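Local coordinates for protein FOKI restriction endonuclease (PDB 2FOK) that recognises a specific DNA sequence and, as a type IIS restriction endonuclease, cleaves the DNA at a distance from that site with the help of metal ions, at residues Gly232-Lys236 / Leu237-Lys241. Numbering follows the deposited sequence.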
loop_
_atom_site.group_PDB
_atom_site.type_symbol
_atom_site.label_atom_id
_atom_site.label_comp_id
_atom_site.label_asym_id
_atom_site.label_seq_id
_atom_site.Cartn_x
_atom_site.Cartn_y
_atom_site.Cartn_z
ATOM N N GLY A 232 11.982 10.273 1.597
ATOM C CA GLY A 232 12.450 11.528 1.031
ATOM C C GLY A 232 12.387 12.659 2.047
ATOM O O GLY A 232 13.220 13.569 2.035
ATOM N N TRP A 233 11.397 12.609 2.934
ATOM C CA TRP A 233 11.259 13.626 3.975
ATOM C C TRP A 233 12.474 13.545 4.895
ATOM O O TRP A 233 13.110 14.559 5.191
ATOM C CB TRP A 233 9.978 13.389 4.792
ATOM C CG TRP A 233 8.704 13.695 4.042
ATOM C CD1 TRP A 233 8.580 14.381 2.851
ATOM C CD2 TRP A 233 7.373 13.309 4.418
ATOM N NE1 TRP A 233 7.253 14.440 2.468
ATOM C CE2 TRP A 233 6.493 13.792 3.411
ATOM C CE3 TRP A 233 6.837 12.603 5.506
ATOM C CZ2 TRP A 233 5.111 13.587 3.466
ATOM C CZ3 TRP A 233 5.470 12.399 5.560
ATOM C CH2 TRP A 233 4.617 12.890 4.544
ATOM N N LEU A 234 12.802 12.326 5.324
ATOM C CA LEU A 234 13.936 12.070 6.217
ATOM C C LEU A 234 15.286 12.393 5.586
ATOM O O LEU A 234 16.245 12.698 6.285
ATOM C CB LEU A 234 13.950 10.607 6.642
ATOM C CG LEU A 234 12.746 10.060 7.395
ATOM C CD1 LEU A 234 12.824 8.548 7.424
ATOM C CD2 LEU A 234 12.729 10.625 8.810
ATOM N N ASP A 235 15.362 12.304 4.264
ATOM C CA ASP A 235 16.599 12.587 3.556
ATOM C C ASP A 235 16.883 14.081 3.666
ATOM O O ASP A 235 17.962 14.491 4.100
ATOM C CB ASP A 235 16.461 12.164 2.091
ATOM C CG ASP A 235 17.691 12.490 1.263
ATOM O OD1 ASP A 235 18.666 11.699 1.279
ATOM O OD2 ASP A 235 17.675 13.543 0.584
ATOM N N LYS A 236 15.896 14.888 3.293
ATOM C CA LYS A 236 16.023 16.332 3.337
ATOM C C LYS A 236 16.291 16.877 4.739
ATOM O O LYS A 236 16.758 18.008 4.886
ATOM C CB LYS A 236 14.768 16.980 2.752
ATOM C CG LYS A 236 14.642 16.760 1.251
ATOM C CD LYS A 236 13.875 17.870 0.554
ATOM C CE LYS A 236 12.466 17.401 0.168
ATOM N NZ LYS A 236 12.454 16.066 -0.499
ATOM N N LEU A 237 16.011 16.075 5.764
ATOM C CA LEU A 237 16.231 16.492 7.145
ATOM C C LEU A 237 17.524 15.891 7.684
ATOM O O LEU A 237 17.860 16.076 8.853
ATOM C CB LEU A 237 15.046 16.081 8.035
ATOM C CG LEU A 237 13.782 16.940 7.876
ATOM C CD1 LEU A 237 12.617 16.289 8.584
ATOM C CD2 LEU A 237 14.028 18.337 8.442
ATOM N N GLY A 238 18.238 15.167 6.821
ATOM C CA GLY A 238 19.505 14.565 7.201
ATOM C C GLY A 238 19.478 13.282 8.016
ATOM O O GLY A 238 20.534 12.766 8.387
ATOM N N LEU A 239 18.291 12.755 8.300
ATOM C CA LEU A 239 18.180 11.531 9.089
ATOM C C LEU A 239 18.413 10.270 8.251
ATOM O O LEU A 239 18.689 9.190 8.787
ATOM C CB LEU A 239 16.800 11.468 9.757
ATOM C CG LEU A 239 16.325 12.764 10.420
ATOM C CD1 LEU A 239 14.993 12.530 11.139
ATOM C CD2 LEU A 239 17.388 13.239 11.404
ATOM N N VAL A 240 18.306 10.412 6.937
ATOM C CA VAL A 240 18.505 9.285 6.030
ATOM C C VAL A 240 19.243 9.791 4.789
ATOM O O VAL A 240 19.278 10.994 4.536
ATOM C CB VAL A 240 17.123 8.675 5.623
ATOM C CG1 VAL A 240 17.007 8.569 4.106
ATOM C CG2 VAL A 240 16.918 7.322 6.297
ATOM N N LYS A 241 19.852 8.884 4.032
ATOM C CA LYS A 241 20.540 9.273 2.803
ATOM C C LYS A 241 19.981 8.492 1.620
ATOM O O LYS A 241 20.000 7.266 1.622
ATOM C CB LYS A 241 22.040 9.010 2.907
ATOM C CG LYS A 241 22.865 9.733 1.835
ATOM C CD LYS A 241 24.159 8.988 1.514
ATOM C CE LYS A 241 25.026 8.758 2.765
ATOM N NZ LYS A 241 25.196 7.309 3.130
#
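The carboxylate of Asp235 is the flat side-chain group that meets the following residues, its OD1 coming 3.4 Å from Lys241 CA. CG stands anti to the backbone N (chi1 177°), which brings OD1 this close although CB points away from the following residues; there OD1 also accepts the hydrogen bond of the Gln242 backbone N. The indole of Trp233 leads away instead and stacks on Trp113. Among the flat peptide groups, the Asp235 carbonyl takes Gly238 N at 2.8 Å, and Leu234 O receives a weak bond from Leu239 N at 2.9 Å. Val240 N adds a further bond to Leu234 O at 3.1 Å, and Leu237 N a weak one, so three amides converge on one oxygen. Gly238 has positive phi (79°), and the chain reverses there to bring Val240 back beside the helix. Val240 O then lies 3.3 Å from Asp235 CA in a nearly straight CA-H...O contact.

On the apolar side of the turn, CD2 of Leu234 meets CD1 of Leu239 at 3.8 Å, the two side chains crossing at about a right angle, while Leu234 CB rests 3.9 Å from Val240 CB. Leu237 packs CB and CG against Trp233 O and reaches Leu152 of helix 146-157. Helices 146-157 and 160-169 pack against these apolar groups. The Gly238-Asp235 and Leu239-Leu234 backbone bonds, with positive phi at Gly238, make a Schellman motif, and the Leu234-Leu239 contact is the apolar pairing that commonly accompanies it. The motif lies at the C-terminal end of helix 222-236 and passes the chain on to strand 240-248, consistent with the winged-helix form of the helix-turn-helix fold in a FokI recognition subdomain.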